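Local coordinates for ancylostoma secreted protein 1 (Necator americanus, PDB 3NT8) that is a secreted two-CAP-domain hookworm protein that is probably associated with the transition of infective larvae to parasitism, at residues V252-P266 with W330-N342. Sequence-based numbering, arbitrary orientation.
Sequences VARGLEPDALGGNAP and WNELKEYGVGPSN
The carboxylate of D259 spans two successive backbone amides of 330-342: OD1 accepts from V338 N at 3.2 Å and OD2 from G339 N at 3.0 Å, each on its syn side and only slightly out of the carboxylate plane. With CG anti to the backbone N (chi1 -172°), D259 carries this group across to the turn after helix 332-335. L261 N, in an Asx turn, reaches D259 OD1 at 2.8 Å from the face opposite V338 N, fixing the group's rotation, and a water links OD2 to G339 O. Next to it, A260 N bonds to L333 O at 3.1 Å, nearly straight at 174°, while A260 CB rests on K334 O. G337, at positive phi and with no side chain, lies against D259 OD1 and L261 CG. L261 lays CD1 along the backbone of G337 and V338.

L333 fills the interior, CD1 against D259 CG and CD2 touching both A265 CB and E257 CB (3.9 Å each). Beside it, W330 NE1 donates to E257 OE1 at 2.9 Å, in the ring plane but from above the carboxylate, whose plane stands 76° from the indole. V252 CB meets the indole edge at W330 CZ2, 3.7 Å away. A water joins E257 OE1 to K334 NZ, and S251 OG hydrogen-bonds E257 OE2.

F248 stacks on W330, Y359 meets it edge-to-face, and R351 binds the carbonyls of Y336 and G337. The contact thus ties helix 235-253, closed by a Schellman motif with G255 at C-prime, and the loop that follows it to helix 332-335 and its following turn, within the alpha-beta-alpha sandwich of the second CAP domain.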
loop_
_atom_site.group_PDB
_atom_site.type_symbol
_atom_site.label_atom_id
_atom_site.label_comp_id
_atom_site.label_asym_id
_atom_site.label_seq_id
_atom_site.Cartn_x
_atom_site.Cartn_y
_atom_site.Cartn_z
ATOM N N VAL A 252 -10.324 0.875 -16.619
ATOM C CA VAL A 252 -11.655 1.463 -16.608
ATOM C C VAL A 252 -12.180 1.754 -18.003
ATOM O O VAL A 252 -13.383 1.603 -18.217
ATOM C CB VAL A 252 -11.749 2.710 -15.669
ATOM C CG1 VAL A 252 -11.454 3.962 -16.395
ATOM C CG2 VAL A 252 -13.072 2.811 -14.993
ATOM N N ALA A 253 -11.322 2.154 -18.941
ATOM C CA ALA A 253 -11.782 2.435 -20.272
ATOM C C ALA A 253 -12.268 1.179 -20.990
ATOM O O ALA A 253 -13.084 1.277 -21.867
ATOM C CB ALA A 253 -10.731 3.116 -21.083
ATOM N N ARG A 254 -11.758 0.026 -20.619
ATOM C CA ARG A 254 -12.048 -1.220 -21.307
ATOM C C ARG A 254 -13.165 -1.992 -20.635
ATOM O O ARG A 254 -13.437 -3.101 -21.006
ATOM C CB ARG A 254 -10.788 -2.076 -21.437
ATOM C CG ARG A 254 -9.912 -1.624 -22.625
ATOM C CD ARG A 254 -8.625 -2.363 -22.611
ATOM N NE ARG A 254 -7.773 -2.119 -21.449
ATOM C CZ ARG A 254 -7.380 -3.083 -20.607
ATOM N NH1 ARG A 254 -7.756 -4.344 -20.813
ATOM N NH2 ARG A 254 -6.541 -2.816 -19.604
ATOM N N GLY A 255 -13.809 -1.371 -19.651
ATOM C CA GLY A 255 -15.006 -1.945 -19.009
ATOM C C GLY A 255 -14.668 -2.974 -17.970
ATOM O O GLY A 255 -15.430 -3.940 -17.778
ATOM N N LEU A 256 -13.476 -2.853 -17.365
ATOM C CA LEU A 256 -13.044 -3.950 -16.480
ATOM C C LEU A 256 -13.172 -3.660 -14.993
ATOM O O LEU A 256 -13.039 -4.581 -14.184
ATOM C CB LEU A 256 -11.635 -4.437 -16.855
ATOM C CG LEU A 256 -11.560 -4.980 -18.282
ATOM C CD1 LEU A 256 -10.046 -5.212 -18.550
ATOM C CD2 LEU A 256 -12.336 -6.292 -18.557
ATOM N N GLU A 257 -13.487 -2.402 -14.627
ATOM C CA GLU A 257 -13.415 -1.995 -13.228
ATOM C C GLU A 257 -14.802 -2.202 -12.540
ATOM O O GLU A 257 -15.796 -1.706 -13.017
ATOM C CB GLU A 257 -12.850 -0.581 -13.043
ATOM C CG GLU A 257 -11.383 -0.411 -13.347
ATOM C CD GLU A 257 -10.509 -1.025 -12.298
ATOM O OE1 GLU A 257 -10.790 -0.862 -11.103
ATOM O OE2 GLU A 257 -9.560 -1.711 -12.696
ATOM N N PRO A 258 -14.868 -2.909 -11.397
ATOM C CA PRO A 258 -16.168 -3.080 -10.724
ATOM C C PRO A 258 -16.760 -1.815 -10.102
ATOM O O PRO A 258 -16.031 -0.950 -9.614
ATOM C CB PRO A 258 -15.882 -4.134 -9.668
ATOM C CG PRO A 258 -14.410 -4.212 -9.574
ATOM C CD PRO A 258 -13.835 -3.774 -10.836
ATOM N N ASP A 259 -18.085 -1.686 -10.146
ATOM C CA ASP A 259 -18.753 -0.517 -9.640
ATOM C C ASP A 259 -19.684 -0.983 -8.543
ATOM O O ASP A 259 -20.494 -1.915 -8.762
ATOM C CB ASP A 259 -19.527 0.149 -10.754
ATOM C CG ASP A 259 -20.116 1.537 -10.354
ATOM O OD1 ASP A 259 -20.395 1.738 -9.167
ATOM O OD2 ASP A 259 -20.307 2.426 -11.222
ATOM N N ALA A 260 -19.604 -0.361 -7.363
ATOM C CA ALA A 260 -20.505 -0.741 -6.248
ATOM C C ALA A 260 -21.981 -0.487 -6.570
ATOM O O ALA A 260 -22.856 -0.991 -5.870
ATOM C CB ALA A 260 -20.152 -0.016 -4.958
ATOM N N LEU A 261 -22.251 0.326 -7.594
ATOM C CA LEU A 261 -23.622 0.663 -7.959
ATOM C C LEU A 261 -24.225 -0.244 -9.033
ATOM O O LEU A 261 -25.432 -0.145 -9.346
ATOM C CB LEU A 261 -23.773 2.144 -8.286
ATOM C CG LEU A 261 -23.811 3.012 -7.022
ATOM C CD1 LEU A 261 -23.876 4.394 -7.467
ATOM C CD2 LEU A 261 -25.045 2.688 -6.148
ATOM N N GLY A 262 -23.399 -1.144 -9.563
ATOM C CA GLY A 262 -23.910 -2.234 -10.392
ATOM C C GLY A 262 -22.959 -2.590 -11.526
ATOM O O GLY A 262 -22.630 -1.737 -12.339
ATOM N N GLY A 263 -22.520 -3.856 -11.575
ATOM C CA GLY A 263 -21.739 -4.364 -12.708
ATOM C C GLY A 263 -20.394 -3.681 -12.736
ATOM O O GLY A 263 -19.825 -3.378 -11.672
ATOM N N ASN A 264 -19.891 -3.417 -13.948
ATOM C CA ASN A 264 -18.660 -2.664 -14.117
ATOM C C ASN A 264 -18.958 -1.236 -14.564
ATOM O O ASN A 264 -20.029 -0.961 -15.128
ATOM C CB ASN A 264 -17.693 -3.311 -15.117
ATOM C CG ASN A 264 -17.019 -4.631 -14.571
ATOM O OD1 ASN A 264 -16.985 -4.917 -13.385
ATOM N ND2 ASN A 264 -16.529 -5.422 -15.474
ATOM N N ALA A 265 -17.957 -0.354 -14.392
ATOM C CA ALA A 265 -18.044 0.977 -14.946
ATOM C C ALA A 265 -17.909 0.886 -16.458
ATOM O O ALA A 265 -17.191 0.035 -16.969
ATOM C CB ALA A 265 -16.919 1.928 -14.316
ATOM N N PRO A 266 -18.607 1.772 -17.186
ATOM C CA PRO A 266 -18.798 1.660 -18.605
ATOM C C PRO A 266 -17.483 1.894 -19.327
ATOM O O PRO A 266 -16.538 2.548 -18.793
ATOM C CB PRO A 266 -19.849 2.781 -18.933
ATOM C CG PRO A 266 -19.827 3.670 -17.745
ATOM C CD PRO A 266 -19.466 2.803 -16.589
ATOM N N TRP A 330 -8.597 5.394 -5.830
ATOM C CA TRP A 330 -9.286 4.613 -6.847
ATOM C C TRP A 330 -10.417 3.738 -6.309
ATOM O O TRP A 330 -11.469 3.611 -6.975
ATOM C CB TRP A 330 -8.296 3.763 -7.675
ATOM C CG TRP A 330 -8.922 3.198 -8.926
ATOM C CD1 TRP A 330 -9.457 1.941 -9.089
ATOM C CD2 TRP A 330 -9.141 3.879 -10.194
ATOM N NE1 TRP A 330 -9.968 1.796 -10.375
ATOM C CE2 TRP A 330 -9.763 2.963 -11.067
ATOM C CE3 TRP A 330 -8.839 5.163 -10.675
ATOM C CZ2 TRP A 330 -10.109 3.303 -12.377
ATOM C CZ3 TRP A 330 -9.180 5.486 -11.968
ATOM C CH2 TRP A 330 -9.800 4.569 -12.802
ATOM N N ASN A 331 -10.199 3.163 -5.106
ATOM C CA ASN A 331 -11.148 2.256 -4.480
ATOM C C ASN A 331 -12.533 2.797 -4.278
ATOM O O ASN A 331 -13.457 2.043 -4.090
ATOM C CB ASN A 331 -10.569 1.565 -3.206
ATOM C CG ASN A 331 -9.525 0.510 -3.561
ATOM O OD1 ASN A 331 -9.486 0.033 -4.720
ATOM N ND2 ASN A 331 -8.626 0.172 -2.586
ATOM N N GLU A 332 -12.680 4.118 -4.320
ATOM C CA GLU A 332 -13.987 4.745 -4.195
ATOM C C GLU A 332 -15.066 4.174 -5.118
ATOM O O GLU A 332 -16.248 4.071 -4.771
ATOM C CB GLU A 332 -13.838 6.253 -4.307
ATOM C CG GLU A 332 -12.911 6.820 -3.183
ATOM C CD GLU A 332 -12.717 8.324 -3.229
ATOM O OE1 GLU A 332 -12.759 8.979 -4.320
ATOM O OE2 GLU A 332 -12.473 8.886 -2.143
ATOM N N LEU A 333 -14.632 3.736 -6.284
ATOM C CA LEU A 333 -15.540 3.260 -7.292
ATOM C C LEU A 333 -16.154 1.952 -6.858
ATOM O O LEU A 333 -17.388 1.746 -7.016
ATOM C CB LEU A 333 -14.823 3.074 -8.660
ATOM C CG LEU A 333 -15.701 2.403 -9.736
ATOM C CD1 LEU A 333 -16.839 3.285 -10.192
ATOM C CD2 LEU A 333 -14.873 2.008 -10.966
ATOM N N LYS A 334 -15.314 1.051 -6.350
ATOM C CA LYS A 334 -15.814 -0.268 -5.999
ATOM C C LYS A 334 -16.454 -0.217 -4.606
ATOM O O LYS A 334 -17.251 -1.108 -4.254
ATOM C CB LYS A 334 -14.685 -1.288 -6.067
ATOM C CG LYS A 334 -13.475 -0.938 -5.163
ATOM C CD LYS A 334 -12.523 -2.225 -5.019
ATOM C CE LYS A 334 -11.742 -2.450 -6.332
ATOM N NZ LYS A 334 -10.925 -1.243 -6.604
ATOM N N GLU A 335 -16.099 0.805 -3.812
ATOM C CA GLU A 335 -16.656 0.913 -2.456
ATOM C C GLU A 335 -18.002 1.622 -2.355
ATOM O O GLU A 335 -18.930 1.131 -1.670
ATOM C CB GLU A 335 -15.627 1.468 -1.479
ATOM C CG GLU A 335 -14.566 0.398 -1.186
ATOM C CD GLU A 335 -13.619 0.798 -0.084
ATOM O OE1 GLU A 335 -14.102 1.483 0.838
ATOM O OE2 GLU A 335 -12.405 0.430 -0.135
ATOM N N TYR A 336 -18.112 2.754 -3.058
ATOM C CA TYR A 336 -19.272 3.600 -2.978
ATOM C C TYR A 336 -20.080 3.659 -4.254
ATOM O O TYR A 336 -21.282 3.563 -4.204
ATOM C CB TYR A 336 -18.870 5.029 -2.516
ATOM C CG TYR A 336 -18.021 5.066 -1.227
ATOM C CD1 TYR A 336 -18.523 4.594 -0.011
ATOM C CD2 TYR A 336 -16.742 5.607 -1.226
ATOM C CE1 TYR A 336 -17.745 4.645 1.201
ATOM C CE2 TYR A 336 -15.951 5.682 -0.019
ATOM C CZ TYR A 336 -16.474 5.188 1.188
ATOM O OH TYR A 336 -15.749 5.239 2.386
ATOM N N GLY A 337 -19.409 3.842 -5.382
ATOM C CA GLY A 337 -20.010 3.666 -6.671
ATOM C C GLY A 337 -20.321 4.976 -7.366
ATOM O O GLY A 337 -20.435 6.007 -6.725
ATOM N N VAL A 338 -20.503 4.894 -8.679
ATOM C CA VAL A 338 -20.897 6.019 -9.529
ATOM C C VAL A 338 -22.236 5.738 -10.264
ATOM O O VAL A 338 -23.136 6.582 -10.269
ATOM C CB VAL A 338 -19.817 6.357 -10.561
ATOM C CG1 VAL A 338 -20.367 7.322 -11.599
ATOM C CG2 VAL A 338 -18.570 6.994 -9.854
ATOM N N GLY A 339 -22.338 4.579 -10.908
ATOM C CA GLY A 339 -23.544 4.194 -11.646
ATOM C C GLY A 339 -23.307 4.295 -13.163
ATOM O O GLY A 339 -22.290 4.813 -13.567
ATOM N N PRO A 340 -24.233 3.773 -13.989
ATOM C CA PRO A 340 -24.083 3.677 -15.423
ATOM C C PRO A 340 -24.174 5.029 -16.154
ATOM O O PRO A 340 -23.685 5.139 -17.266
ATOM C CB PRO A 340 -25.277 2.746 -15.833
ATOM C CG PRO A 340 -26.253 2.895 -14.718
ATOM C CD PRO A 340 -25.401 2.996 -13.524
ATOM N N SER A 341 -24.817 6.040 -15.581
ATOM C CA SER A 341 -24.839 7.380 -16.244
ATOM C C SER A 341 -23.428 7.989 -16.190
ATOM O O SER A 341 -23.078 8.865 -17.021
ATOM C CB SER A 341 -25.835 8.378 -15.567
ATOM O OG SER A 341 -25.435 8.750 -14.252
ATOM N N ASN A 342 -22.600 7.519 -15.252
ATOM C CA ASN A 342 -21.235 8.062 -15.122
ATOM C C ASN A 342 -21.126 9.562 -14.794
ATOM O O ASN A 342 -20.081 10.172 -14.961
ATOM C CB ASN A 342 -20.423 7.704 -16.352
ATOM C CG ASN A 342 -18.949 7.566 -16.072
ATOM O OD1 ASN A 342 -18.540 7.176 -14.989
ATOM N ND2 ASN A 342 -18.146 7.900 -17.057
HETATM O O HOH W 1 -9.950 -2.484 -9.020
HETATM O O HOH W 2 -19.288 4.134 -13.414
#